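Long-range contacts in alpha-1,2-mannosyltransferase (Ktr4), putative (Neosartorya fumigata, PDB 7BOP), which is a putative fungal alpha-1,2-mannosyltransferase of the GT-A class, modelled with bound GDP and a manganese ion: residues V231-P236 with E312-A317; N223-P228 with S275-W280; G176-H181 with G286-F291. All coordinates share one frame; numbering follows the deposited sequence.

Contact 1: V231-P236 with E312-A317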
ATOM      1  N   VAL A 231      -7.904  11.376 -10.161  1.00 28.80           N
ATOM      2  CA  VAL A 231      -7.425  12.297  -9.115  1.00 29.09           C
ATOM      3  C   VAL A 231      -7.290  13.781  -9.528  1.00 29.31           C
ATOM      4  O   VAL A 231      -6.443  14.475  -8.983  1.00 30.57           O
ATOM      5  CB  VAL A 231      -6.069  11.806  -8.526  1.00 28.48           C
ATOM      6  CG1 VAL A 231      -6.245  10.495  -7.768  1.00 29.55           C
ATOM      7  CG2 VAL A 231      -5.004  11.649  -9.610  1.00 28.93           C
ATOM      8  N   PRO A 232      -8.141  14.290 -10.451  1.00 29.98           N
ATOM      9  CA  PRO A 232      -7.829  15.638 -10.947  1.00 30.26           C
ATOM     10  C   PRO A 232      -7.797  16.780  -9.910  1.00 30.35           C
ATOM     11  O   PRO A 232      -6.966  17.663 -10.049  1.00 30.33           O
ATOM     12  CB  PRO A 232      -8.896  15.876 -12.030  1.00 30.43           C
ATOM     13  CG  PRO A 232      -9.998  14.955 -11.684  1.00 30.69           C
ATOM     14  CD  PRO A 232      -9.318  13.735 -11.136  1.00 30.18           C
ATOM     15  N   THR A 233      -8.650  16.764  -8.888  1.00 29.30           N
ATOM     16  CA  THR A 233      -8.602  17.813  -7.847  1.00 29.78           C
ATOM     17  C   THR A 233      -7.902  17.403  -6.544  1.00 29.53           C
ATOM     18  O   THR A 233      -7.908  18.167  -5.575  1.00 29.42           O
ATOM     19  CB  THR A 233     -10.001  18.387  -7.511  1.00 30.24           C
ATOM     20  OG1 THR A 233     -10.844  17.370  -6.956  1.00 31.02           O
ATOM     21  CG2 THR A 233     -10.660  18.983  -8.751  1.00 32.04           C
ATOM     22  N   LEU A 234      -7.273  16.228  -6.519  1.00 29.96           N
ATOM     23  CA  LEU A 234      -6.610  15.751  -5.297  1.00 29.87           C
ATOM     24  C   LEU A 234      -5.491  16.694  -4.873  1.00 29.01           C
ATOM     25  O   LEU A 234      -5.446  17.119  -3.718  1.00 29.07           O
ATOM     26  CB  LEU A 234      -6.076  14.323  -5.478  1.00 29.88           C
ATOM     27  CG  LEU A 234      -5.354  13.688  -4.285  1.00 30.15           C
ATOM     28  CD1 LEU A 234      -6.201  13.778  -3.015  1.00 30.53           C
ATOM     29  CD2 LEU A 234      -5.026  12.241  -4.620  1.00 30.10           C
ATOM     30  N   TRP A 235      -4.613  17.052  -5.803  1.00 28.84           N
ATOM     31  CA  TRP A 235      -3.509  17.959  -5.480  1.00 29.82           C
ATOM     32  C   TRP A 235      -3.980  19.387  -5.173  1.00 31.02           C
ATOM     33  O   TRP A 235      -3.505  19.994  -4.197  1.00 31.19           O
ATOM     34  CB  TRP A 235      -2.422  17.936  -6.556  1.00 29.51           C
ATOM     35  CG  TRP A 235      -1.163  18.644  -6.147  1.00 29.88           C
ATOM     36  CD1 TRP A 235      -0.660  19.789  -6.676  1.00 31.07           C
ATOM     37  CD2 TRP A 235      -0.267  18.262  -5.103  1.00 30.92           C
ATOM     38  NE1 TRP A 235       0.497  20.147  -6.037  1.00 31.30           N
ATOM     39  CE2 TRP A 235       0.760  19.227  -5.060  1.00 31.39           C
ATOM     40  CE3 TRP A 235      -0.224  17.186  -4.206  1.00 31.08           C
ATOM     41  CZ2 TRP A 235       1.818  19.152  -4.157  1.00 30.89           C
ATOM     42  CZ3 TRP A 235       0.822  17.115  -3.310  1.00 30.21           C
ATOM     43  CH2 TRP A 235       1.831  18.090  -3.290  1.00 31.81           C
ATOM     44  N   PRO A 236      -4.911  19.931  -5.989  1.00 31.38           N
ATOM     45  CA  PRO A 236      -5.505  21.212  -5.607  1.00 31.52           C
ATOM     46  C   PRO A 236      -6.090  21.217  -4.183  1.00 31.41           C
ATOM     47  O   PRO A 236      -5.837  22.157  -3.431  1.00 31.89           O
ATOM     48  CB  PRO A 236      -6.583  21.415  -6.662  1.00 30.12           C
ATOM     49  CG  PRO A 236      -5.961  20.829  -7.892  1.00 31.38           C
ATOM     50  CD  PRO A 236      -5.200  19.613  -7.405  1.00 32.06           C
ATOM     51  N   GLU A 312     -14.794  11.892  -7.431  1.00 32.32           N
ATOM     52  CA  GLU A 312     -13.700  11.409  -8.257  1.00 33.02           C
ATOM     53  C   GLU A 312     -13.449   9.990  -7.772  1.00 32.85           C
ATOM     54  O   GLU A 312     -14.330   9.427  -7.123  1.00 33.90           O
ATOM     55  CB  GLU A 312     -12.496  12.356  -8.153  1.00 32.37           C
ATOM     56  CG  GLU A 312     -12.797  13.691  -8.808  1.00 32.29           C
ATOM     57  CD  GLU A 312     -11.737  14.757  -8.603  1.00 32.20           C
ATOM     58  OE1 GLU A 312     -10.545  14.447  -8.361  1.00 31.11           O
ATOM     59  OE2 GLU A 312     -12.101  15.947  -8.719  1.00 33.32           O
ATOM     60  N   ARG A 313     -12.295   9.396  -8.067  1.00 30.60           N
ATOM     61  CA  ARG A 313     -12.009   8.047  -7.579  1.00 31.47           C
ATOM     62  C   ARG A 313     -10.634   8.045  -6.931  1.00 31.58           C
ATOM     63  O   ARG A 313      -9.743   7.284  -7.313  1.00 29.28           O
ATOM     64  CB  ARG A 313     -12.107   7.026  -8.720  1.00 31.81           C
ATOM     65  CG  ARG A 313     -12.273   5.582  -8.249  1.00 33.92           C
ATOM     66  CD  ARG A 313     -11.369   4.622  -9.000  1.00 34.71           C
ATOM     67  NE  ARG A 313      -9.958   4.886  -8.701  1.00 36.45           N
ATOM     68  CZ  ARG A 313      -8.931   4.150  -9.118  1.00 36.16           C
ATOM     69  NH1 ARG A 313      -9.120   3.065  -9.863  1.00 34.43           N
ATOM     70  NH2 ARG A 313      -7.700   4.508  -8.773  1.00 35.97           N
ATOM     71  N   TRP A 314     -10.477   8.918  -5.937  1.00 30.90           N
ATOM     72  CA  TRP A 314      -9.206   9.058  -5.237  1.00 30.77           C
ATOM     73  C   TRP A 314      -8.824   7.729  -4.615  1.00 30.15           C
ATOM     74  O   TRP A 314      -9.536   7.237  -3.740  1.00 30.39           O
ATOM     75  CB  TRP A 314      -9.297  10.129  -4.139  1.00 31.33           C
ATOM     76  CG  TRP A 314      -9.503  11.540  -4.645  1.00 31.25           C
ATOM     77  CD1 TRP A 314      -9.347  11.990  -5.928  1.00 31.40           C
ATOM     78  CD2 TRP A 314      -9.859  12.681  -3.866  1.00 30.67           C
ATOM     79  NE1 TRP A 314      -9.611  13.331  -6.001  1.00 30.33           N
ATOM     80  CE2 TRP A 314      -9.922  13.785  -4.747  1.00 31.81           C
ATOM     81  CE3 TRP A 314     -10.161  12.878  -2.510  1.00 30.59           C
ATOM     82  CZ2 TRP A 314     -10.255  15.075  -4.308  1.00 32.08           C
ATOM     83  CZ3 TRP A 314     -10.499  14.160  -2.081  1.00 31.38           C
ATOM     84  CH2 TRP A 314     -10.545  15.239  -2.978  1.00 31.67           C
ATOM     85  N   GLY A 315      -7.720   7.146  -5.084  1.00 29.86           N
ATOM     86  CA  GLY A 315      -7.216   5.895  -4.535  1.00 29.83           C
ATOM     87  C   GLY A 315      -6.599   6.111  -3.159  1.00 30.33           C
ATOM     88  O   GLY A 315      -6.082   7.185  -2.860  1.00 28.29           O
ATOM     89  N   ASP A 316      -6.643   5.084  -2.320  1.00 29.69           N
ATOM     90  CA  ASP A 316      -5.883   5.116  -1.065  1.00 30.34           C
ATOM     91  C   ASP A 316      -4.371   5.161  -1.289  1.00 28.91           C
ATOM     92  O   ASP A 316      -3.631   5.684  -0.453  1.00 29.44           O
ATOM     93  CB  ASP A 316      -6.251   3.948  -0.141  1.00 30.86           C
ATOM     94  CG  ASP A 316      -6.064   2.609  -0.796  1.00 31.90           C
ATOM     95  OD1 ASP A 316      -6.967   2.199  -1.540  1.00 35.02           O
ATOM     96  OD2 ASP A 316      -5.015   1.990  -0.570  1.00 32.49           O
ATOM     97  N   ALA A 317      -3.899   4.643  -2.416  1.00 28.23           N
ATOM     98  CA  ALA A 317      -2.459   4.691  -2.697  1.00 27.60           C
ATOM     99  C   ALA A 317      -1.947   6.143  -2.869  1.00 27.81           C
ATOM    100  O   ALA A 317      -1.034   6.559  -2.144  1.00 26.83           O
ATOM    101  CB  ALA A 317      -2.108   3.805  -3.881  1.00 27.74           C
TER

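Contact 2: N223-P228 with S275-W280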
ATOM      1  N   ASN A 223       6.295   1.176  -6.978  1.00 28.23           N
ATOM      2  CA  ASN A 223       6.052   2.623  -7.037  1.00 27.94           C
ATOM      3  C   ASN A 223       5.622   2.942  -8.472  1.00 28.39           C
ATOM      4  O   ASN A 223       6.402   2.748  -9.402  1.00 27.43           O
ATOM      5  CB  ASN A 223       7.327   3.377  -6.655  1.00 29.12           C
ATOM      6  CG  ASN A 223       7.085   4.845  -6.314  1.00 31.62           C
ATOM      7  OD1 ASN A 223       6.558   5.618  -7.122  1.00 32.57           O
ATOM      8  ND2 ASN A 223       7.484   5.239  -5.107  1.00 33.09           N
ATOM      9  N   LEU A 224       4.385   3.404  -8.640  1.00 28.00           N
ATOM     10  CA  LEU A 224       3.745   3.522  -9.954  1.00 28.10           C
ATOM     11  C   LEU A 224       3.181   4.905 -10.220  1.00 28.11           C
ATOM     12  O   LEU A 224       2.837   5.637  -9.298  1.00 25.57           O
ATOM     13  CB  LEU A 224       2.548   2.566 -10.049  1.00 29.15           C
ATOM     14  CG  LEU A 224       2.720   1.065  -9.838  1.00 30.56           C
ATOM     15  CD1 LEU A 224       1.382   0.379 -10.034  1.00 30.86           C
ATOM     16  CD2 LEU A 224       3.720   0.486 -10.811  1.00 30.44           C
ATOM     17  N   PHE A 225       3.024   5.219 -11.507  1.00 28.19           N
ATOM     18  CA  PHE A 225       2.132   6.293 -11.946  1.00 27.89           C
ATOM     19  C   PHE A 225       0.667   5.855 -11.782  1.00 28.59           C
ATOM     20  O   PHE A 225       0.348   4.659 -11.816  1.00 29.76           O
ATOM     21  CB  PHE A 225       2.421   6.666 -13.414  1.00 28.39           C
ATOM     22  CG  PHE A 225       3.726   7.374 -13.597  1.00 27.27           C
ATOM     23  CD1 PHE A 225       3.798   8.753 -13.486  1.00 29.61           C
ATOM     24  CD2 PHE A 225       4.892   6.668 -13.843  1.00 27.77           C
ATOM     25  CE1 PHE A 225       5.008   9.422 -13.637  1.00 29.81           C
ATOM     26  CE2 PHE A 225       6.107   7.325 -13.988  1.00 28.31           C
ATOM     27  CZ  PHE A 225       6.166   8.703 -13.886  1.00 30.34           C
ATOM     28  N   ASP A 226      -0.214   6.823 -11.575  1.00 28.31           N
ATOM     29  CA  ASP A 226      -1.654   6.579 -11.531  1.00 29.72           C
ATOM     30  C   ASP A 226      -2.317   7.162 -12.771  1.00 30.79           C
ATOM     31  O   ASP A 226      -1.685   7.864 -13.567  1.00 30.48           O
ATOM     32  CB  ASP A 226      -2.284   7.184 -10.273  1.00 29.90           C
ATOM     33  CG  ASP A 226      -3.441   6.344  -9.719  1.00 31.75           C
ATOM     34  OD1 ASP A 226      -4.060   5.569 -10.482  1.00 32.10           O
ATOM     35  OD2 ASP A 226      -3.729   6.468  -8.515  1.00 30.67           O
ATOM     36  N   ASP A 227      -3.594   6.859 -12.915  1.00 29.94           N
ATOM     37  CA  ASP A 227      -4.445   7.483 -13.916  1.00 31.15           C
ATOM     38  C   ASP A 227      -4.864   8.886 -13.432  1.00 30.26           C
ATOM     39  O   ASP A 227      -5.627   8.992 -12.471  1.00 29.99           O
ATOM     40  CB  ASP A 227      -5.674   6.600 -14.135  1.00 30.90           C
ATOM     41  CG  ASP A 227      -6.626   7.150 -15.184  1.00 31.18           C
ATOM     42  OD1 ASP A 227      -6.356   8.209 -15.784  1.00 30.06           O
ATOM     43  OD2 ASP A 227      -7.675   6.515 -15.391  1.00 30.41           O
ATOM     44  N   PRO A 228      -4.389   9.960 -14.101  1.00 28.38           N
ATOM     45  CA  PRO A 228      -4.775  11.327 -13.692  1.00 29.59           C
ATOM     46  C   PRO A 228      -6.279  11.581 -13.627  1.00 28.56           C
ATOM     47  O   PRO A 228      -6.719  12.409 -12.826  1.00 28.58           O
ATOM     48  CB  PRO A 228      -4.162  12.232 -14.777  1.00 29.53           C
ATOM     49  CG  PRO A 228      -3.178  11.390 -15.508  1.00 30.60           C
ATOM     50  CD  PRO A 228      -3.584   9.959 -15.337  1.00 30.08           C
ATOM     51  N   SER A 275       2.436  14.441  -9.625  1.00 28.61           N
ATOM     52  CA  SER A 275       3.039  13.492 -10.576  1.00 29.44           C
ATOM     53  C   SER A 275       2.167  12.258 -10.829  1.00 29.69           C
ATOM     54  O   SER A 275       2.327  11.587 -11.845  1.00 29.11           O
ATOM     55  CB  SER A 275       4.394  13.017 -10.055  1.00 29.29           C
ATOM     56  OG  SER A 275       4.224  12.208  -8.892  1.00 27.71           O
ATOM     57  N   THR A 276       1.280  11.974  -9.864  1.00 28.47           N
ATOM     58  CA  THR A 276       0.422  10.777  -9.779  1.00 28.41           C
ATOM     59  C   THR A 276       1.161   9.561  -9.224  1.00 27.82           C
ATOM     60  O   THR A 276       0.548   8.509  -9.030  1.00 28.22           O
ATOM     61  CB  THR A 276      -0.283  10.378 -11.100  1.00 28.53           C
ATOM     62  OG1 THR A 276       0.642   9.702 -11.966  1.00 26.91           O
ATOM     63  CG2 THR A 276      -0.928  11.585 -11.781  1.00 30.04           C
ATOM     64  N   CYS A 277       2.453   9.703  -8.934  1.00 27.98           N
ATOM     65  CA  CYS A 277       3.239   8.591  -8.437  1.00 28.16           C
ATOM     66  C   CYS A 277       2.831   8.244  -7.009  1.00 28.24           C
ATOM     67  O   CYS A 277       2.510   9.118  -6.195  1.00 26.68           O
ATOM     68  CB  CYS A 277       4.730   8.883  -8.509  1.00 30.43           C
ATOM     69  SG  CYS A 277       5.283   9.011 -10.219  1.00 31.90           S
ATOM     70  N   HIS A 278       2.826   6.948  -6.733  1.00 26.90           N
ATOM     71  CA  HIS A 278       2.342   6.459  -5.471  1.00 27.64           C
ATOM     72  C   HIS A 278       2.977   5.130  -5.157  1.00 27.51           C
ATOM     73  O   HIS A 278       3.359   4.365  -6.053  1.00 26.05           O
ATOM     74  CB  HIS A 278       0.812   6.329  -5.511  1.00 28.33           C
ATOM     75  CG  HIS A 278       0.299   5.413  -6.583  1.00 28.97           C
ATOM     76  ND1 HIS A 278       0.053   5.841  -7.872  1.00 29.76           N
ATOM     77  CD2 HIS A 278      -0.032   4.100  -6.554  1.00 29.14           C
ATOM     78  CE1 HIS A 278      -0.403   4.828  -8.587  1.00 30.79           C
ATOM     79  NE2 HIS A 278      -0.469   3.763  -7.810  1.00 28.69           N
ATOM     80  N   PHE A 279       3.075   4.868  -3.863  1.00 27.40           N
ATOM     81  CA  PHE A 279       3.441   3.556  -3.359  1.00 27.56           C
ATOM     82  C   PHE A 279       2.244   2.670  -3.648  1.00 27.46           C
ATOM     83  O   PHE A 279       1.102   3.082  -3.434  1.00 28.19           O
ATOM     84  CB  PHE A 279       3.696   3.630  -1.859  1.00 27.30           C
ATOM     85  CG  PHE A 279       4.718   4.665  -1.473  1.00 26.33           C
ATOM     86  CD1 PHE A 279       6.035   4.553  -1.902  1.00 26.62           C
ATOM     87  CD2 PHE A 279       4.366   5.744  -0.674  1.00 27.29           C
ATOM     88  CE1 PHE A 279       6.980   5.500  -1.545  1.00 27.53           C
ATOM     89  CE2 PHE A 279       5.301   6.692  -0.314  1.00 27.37           C
ATOM     90  CZ  PHE A 279       6.611   6.570  -0.740  1.00 27.32           C
ATOM     91  N   TRP A 280       2.481   1.472  -4.164  1.00 27.75           N
ATOM     92  CA  TRP A 280       1.378   0.659  -4.643  1.00 27.02           C
ATOM     93  C   TRP A 280       0.768  -0.096  -3.464  1.00 28.31           C
ATOM     94  O   TRP A 280       1.236  -1.167  -3.079  1.00 27.90           O
ATOM     95  CB  TRP A 280       1.814  -0.280  -5.771  1.00 28.54           C
ATOM     96  CG  TRP A 280       0.695  -0.689  -6.673  1.00 28.52           C
ATOM     97  CD1 TRP A 280      -0.451   0.013  -6.937  1.00 29.20           C
ATOM     98  CD2 TRP A 280       0.629  -1.867  -7.476  1.00 28.84           C
ATOM     99  NE1 TRP A 280      -1.229  -0.659  -7.828  1.00 29.18           N
ATOM    100  CE2 TRP A 280      -0.594  -1.817  -8.189  1.00 29.95           C
ATOM    101  CE3 TRP A 280       1.466  -2.966  -7.650  1.00 28.88           C
ATOM    102  CZ2 TRP A 280      -0.996  -2.827  -9.066  1.00 29.94           C
ATOM    103  CZ3 TRP A 280       1.071  -3.973  -8.533  1.00 29.28           C
ATOM    104  CH2 TRP A 280      -0.152  -3.895  -9.224  1.00 28.82           C
TER

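Contact 3: G176-H181 with G286-F291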
ATOM      1  N   GLY A 176      -8.767   6.340   5.382  1.00 30.59           N
ATOM      2  CA  GLY A 176      -9.071   6.987   6.660  1.00 33.04           C
ATOM      3  C   GLY A 176      -9.720   6.188   7.772  1.00 33.70           C
ATOM      4  O   GLY A 176      -9.829   6.698   8.889  1.00 32.93           O
ATOM      5  N   MET A 177     -10.158   4.961   7.490  1.00 34.32           N
ATOM      6  CA  MET A 177     -10.993   4.218   8.434  1.00 36.38           C
ATOM      7  C   MET A 177     -10.357   2.973   9.039  1.00 36.18           C
ATOM      8  O   MET A 177     -10.649   2.662  10.197  1.00 36.68           O
ATOM      9  CB  MET A 177     -12.321   3.838   7.777  1.00 38.37           C
ATOM     10  CG  MET A 177     -13.136   5.020   7.261  1.00 41.68           C
ATOM     11  SD  MET A 177     -13.512   6.215   8.558  1.00 45.74           S
ATOM     12  CE  MET A 177     -14.377   7.465   7.630  1.00 51.05           C
ATOM     13  N   PHE A 178      -9.506   2.258   8.298  1.00 34.90           N
ATOM     14  CA  PHE A 178      -8.943   0.994   8.810  1.00 34.43           C
ATOM     15  C   PHE A 178      -8.223   1.179  10.146  1.00 35.87           C
ATOM     16  O   PHE A 178      -8.383   0.360  11.052  1.00 36.56           O
ATOM     17  CB  PHE A 178      -8.060   0.274   7.772  1.00 33.45           C
ATOM     18  CG  PHE A 178      -6.643   0.793   7.667  1.00 31.89           C
ATOM     19  CD1 PHE A 178      -6.353   1.954   6.945  1.00 31.84           C
ATOM     20  CD2 PHE A 178      -5.592   0.099   8.257  1.00 31.49           C
ATOM     21  CE1 PHE A 178      -5.044   2.409   6.828  1.00 30.63           C
ATOM     22  CE2 PHE A 178      -4.286   0.557   8.156  1.00 30.99           C
ATOM     23  CZ  PHE A 178      -4.009   1.715   7.433  1.00 31.26           C
ATOM     24  N   TYR A 179      -7.477   2.276  10.271  1.00 33.11           N
ATOM     25  CA  TYR A 179      -6.740   2.583  11.492  1.00 33.42           C
ATOM     26  C   TYR A 179      -7.612   3.065  12.672  1.00 35.10           C
ATOM     27  O   TYR A 179      -7.087   3.274  13.762  1.00 36.37           O
ATOM     28  CB  TYR A 179      -5.612   3.583  11.227  1.00 32.81           C
ATOM     29  CG  TYR A 179      -6.017   4.912  10.615  1.00 33.36           C
ATOM     30  CD1 TYR A 179      -6.385   5.992  11.413  1.00 32.18           C
ATOM     31  CD2 TYR A 179      -5.970   5.101   9.228  1.00 33.49           C
ATOM     32  CE1 TYR A 179      -6.729   7.210  10.850  1.00 33.50           C
ATOM     33  CE2 TYR A 179      -6.306   6.316   8.652  1.00 33.06           C
ATOM     34  CZ  TYR A 179      -6.678   7.370   9.461  1.00 33.41           C
ATOM     35  OH  TYR A 179      -7.012   8.574   8.885  1.00 32.93           O
ATOM     36  N   LYS A 180      -8.908   3.264  12.430  1.00 36.03           N
ATOM     37  CA  LYS A 180      -9.895   3.568  13.464  1.00 37.78           C
ATOM     38  C   LYS A 180     -10.745   2.364  13.852  1.00 37.01           C
ATOM     39  O   LYS A 180     -11.610   2.492  14.708  1.00 38.53           O
ATOM     40  CB  LYS A 180     -10.830   4.681  12.979  1.00 38.74           C
ATOM     41  CG  LYS A 180     -10.138   6.002  12.718  1.00 40.75           C
ATOM     42  CD  LYS A 180     -11.163   7.049  12.316  1.00 42.19           C
ATOM     43  CE  LYS A 180     -10.521   8.397  12.055  1.00 43.56           C
ATOM     44  NZ  LYS A 180     -10.402   8.692  10.597  1.00 42.71           N
ATOM     45  N   HIS A 181     -10.526   1.203  13.234  1.00 36.38           N
ATOM     46  CA  HIS A 181     -11.321   0.024  13.564  1.00 37.00           C
ATOM     47  C   HIS A 181     -10.962  -0.462  14.982  1.00 38.77           C
ATOM     48  O   HIS A 181      -9.775  -0.533  15.320  1.00 35.34           O
ATOM     49  CB  HIS A 181     -11.116  -1.099  12.558  1.00 36.81           C
ATOM     50  CG  HIS A 181     -12.195  -2.132  12.606  1.00 37.40           C
ATOM     51  ND1 HIS A 181     -12.271  -3.066  13.613  1.00 39.52           N
ATOM     52  CD2 HIS A 181     -13.250  -2.371  11.797  1.00 37.89           C
ATOM     53  CE1 HIS A 181     -13.318  -3.846  13.420  1.00 38.65           C
ATOM     54  NE2 HIS A 181     -13.928  -3.448  12.319  1.00 39.61           N
ATOM     55  N   GLY A 286       3.079  -0.756   7.630  1.00 29.55           N
ATOM     56  CA  GLY A 286       2.977   0.608   8.129  1.00 30.29           C
ATOM     57  C   GLY A 286       2.771   0.764   9.618  1.00 31.44           C
ATOM     58  O   GLY A 286       2.350  -0.168  10.300  1.00 30.08           O
ATOM     59  N   ASP A 287       3.057   1.973  10.081  1.00 30.81           N
ATOM     60  CA  ASP A 287       2.838   2.410  11.459  1.00 30.56           C
ATOM     61  C   ASP A 287       1.451   3.046  11.538  1.00 31.11           C
ATOM     62  O   ASP A 287       1.235   4.166  11.051  1.00 31.54           O
ATOM     63  CB  ASP A 287       3.948   3.415  11.818  1.00 31.52           C
ATOM     64  CG  ASP A 287       3.879   3.914  13.260  1.00 33.39           C
ATOM     65  OD1 ASP A 287       2.873   3.686  13.960  1.00 32.35           O
ATOM     66  OD2 ASP A 287       4.860   4.558  13.675  1.00 34.70           O
ATOM     67  N   LEU A 288       0.507   2.322  12.137  1.00 30.42           N
ATOM     68  CA  LEU A 288      -0.853   2.812  12.352  1.00 31.55           C
ATOM     69  C   LEU A 288      -0.890   4.161  13.059  1.00 31.75           C
ATOM     70  O   LEU A 288      -1.768   4.965  12.764  1.00 31.03           O
ATOM     71  CB  LEU A 288      -1.689   1.814  13.169  1.00 32.41           C
ATOM     72  CG  LEU A 288      -1.963   0.461  12.514  1.00 33.03           C
ATOM     73  CD1 LEU A 288      -2.397  -0.585  13.547  1.00 34.04           C
ATOM     74  CD2 LEU A 288      -2.995   0.602  11.410  1.00 32.94           C
ATOM     75  N   ASP A 289       0.049   4.413  13.976  1.00 31.65           N
ATOM     76  CA  ASP A 289       0.060   5.685  14.700  1.00 32.24           C
ATOM     77  C   ASP A 289       0.449   6.893  13.842  1.00 32.96           C
ATOM     78  O   ASP A 289       0.148   8.014  14.224  1.00 32.07           O
ATOM     79  CB  ASP A 289       0.941   5.612  15.945  1.00 33.19           C
ATOM     80  CG  ASP A 289       0.397   4.645  16.988  1.00 34.30           C
ATOM     81  OD1 ASP A 289      -0.814   4.354  16.987  1.00 35.94           O
ATOM     82  OD2 ASP A 289       1.197   4.178  17.805  1.00 37.17           O
ATOM     83  N   PHE A 290       1.098   6.680  12.694  1.00 32.56           N
ATOM     84  CA  PHE A 290       1.269   7.778  11.737  1.00 31.65           C
ATOM     85  C   PHE A 290      -0.083   8.243  11.221  1.00 30.80           C
ATOM     86  O   PHE A 290      -0.399   9.421  11.281  1.00 30.90           O
ATOM     87  CB  PHE A 290       2.139   7.387  10.539  1.00 32.47           C
ATOM     88  CG  PHE A 290       2.103   8.403   9.442  1.00 30.59           C
ATOM     89  CD1 PHE A 290       2.724   9.639   9.616  1.00 31.85           C
ATOM     90  CD2 PHE A 290       1.401   8.158   8.264  1.00 31.11           C
ATOM     91  CE1 PHE A 290       2.665  10.608   8.620  1.00 32.02           C
ATOM     92  CE2 PHE A 290       1.338   9.118   7.265  1.00 30.76           C
ATOM     93  CZ  PHE A 290       1.977  10.340   7.442  1.00 30.73           C
ATOM     94  N   PHE A 291      -0.878   7.300  10.729  1.00 31.41           N
ATOM     95  CA  PHE A 291      -2.166   7.600  10.124  1.00 31.96           C
ATOM     96  C   PHE A 291      -3.181   8.098  11.149  1.00 32.56           C
ATOM     97  O   PHE A 291      -4.028   8.929  10.829  1.00 32.63           O
ATOM     98  CB  PHE A 291      -2.703   6.381   9.366  1.00 32.50           C
ATOM     99  CG  PHE A 291      -1.822   5.948   8.228  1.00 33.18           C
ATOM    100  CD1 PHE A 291      -1.814   6.662   7.029  1.00 33.23           C
ATOM    101  CD2 PHE A 291      -0.974   4.850   8.356  1.00 33.56           C
ATOM    102  CE1 PHE A 291      -0.991   6.276   5.970  1.00 32.32           C
ATOM    103  CE2 PHE A 291      -0.139   4.464   7.307  1.00 34.47           C
ATOM    104  CZ  PHE A 291      -0.151   5.183   6.106  1.00 33.83           C
TER

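Contact 1: V231-P236 with E312-A317
L234 and W314 make the tight, buried half of this contact. CB of L234 sits over a face of the indole, 4.0 Å from the centroid of the W314 five-membered ring, and L234 CD1 rests 3.9 Å from W314 CD2. V231 comes to the ring's edge, with its CA 3.7 Å from W314 CD1. L303 and A306 of helix 294-306 also touch the indole and extend this apolar packing. T233 stands at the N-cap position of helix 234-244, yet its hydroxyl does not cap. With OG1 set between the backbone N and the carbonyl carbon (chi1 63°), it donates to OE2 of E312 at 2.6 Å, meeting the carboxylate from above its plane. The N-cap residue of helix 234-244 is thus tied to the loop leading into helix 316-327. P232, T233 and E312 lie on the side nearer solvent, where hydrogen bonds rather than apolar packing hold the segments. OE1 of E312 is gripped twice: T233 N reaches it on the syn side at 3.0 Å in a nearly straight bond (169°), and W314 NE1 arrives from above the plane at 2.8 Å. The nearby helix N terminus probably favours the negative charge of E312.

Contact 2: N223-P228 with S275-W280
L224 and H278 form the hydrogen-bonded pair of a short antiparallel bridge that adds strand 278-279 to strand 218-224 of the central sheet of the GT-A fold; N223 and F279 are the adjoining non-hydrogen-bonded pair. The backbone bonds run both ways, L224 N to H278 O and H278 N to L224 O, each 2.9 Å, and C277 CA adds a CA-H...O contact to L224 O. Beyond the bridge the pairing passes to a side chain: D226 N donates to OG1 of T276 at 3.0 Å, and that hydroxyl in turn donates to the carbonyl of S275. With CG of H278 between the backbone N and the carbonyl carbon (chi1 59°), ND1 donates in the ring plane to T276 O at 3.0 Å, and L224 O lies over one ring face. That bond fixes the ring's rotation; NE2 bonds to a glycerol, probably from the crystallisation liquor. Sulfur-aromatic packing joins C277 to F225, with SG over one face, 3.7 Å from the F225 ring centroid; the same sulfur is in the disulfide with C375. A CH-pi contact completes the apolar packing: CD1 of L224 stands 3.4 Å from the centroid of the W280 five-membered ring, only 4° off its normal.

Contact 3: G176-H181 with G286-F291
CD2 of L288 is the bump that fits the angle between two neighbouring side chains, lying 3.5 Å from CE2 of F178 and 4.0 Å from CB of Y179. One helical turn on, F291 CB is the next bump, pressing on the flat face of the Y179 ring, 3.7 Å from its centroid and shifted toward the rim. The tyrosine has CG between its backbone N and carbonyl carbon (chi1 57°), which turns that face to F291, and the two side chains cross at about a right angle. The carbonyl follows the same surface, with F291 O 3.2 Å from Y179 CE1. The F291 ring itself leads away from the tyrosine and comes to F178 only loosely, CD2 to CZ at 4.5 Å. No hydrogen bond spans the two segments; the tyrosine hydroxyl bonds to D297, which also receives a salt bridge from K180. F178 also meets Y190 of strand 189-192 edge to face. The 3-10 turn that follows helix 165-177 is thereby packed on a strand-to-helix junction beside the sheet, the layering of helices on a central sheet seen in GT-A glycosyltransferases.

Overall arrangement
Following the chain from the N terminus, 176-181 comes first, at the end of helix 165-177, and waits until 286-291 to close contact 3. Within that span the chain runs out along strand 218-224 and returns at 275-280, so contact 2 is wholly enclosed by contact 3. Contact 1 starts inside both, at 231-236, but closes only at 312-317, crossing each of them. Contacts 1 and 2 touch directly where A317, in the first turn of helix 316-327, packs on H278 and F279. Contact 3 packs the end of helix 165-177 where strand 284-287 leaves the sheet, contact 2 joins two strands of that sheet, and contact 1 links helix 234-244 to the approach to helix 316-327.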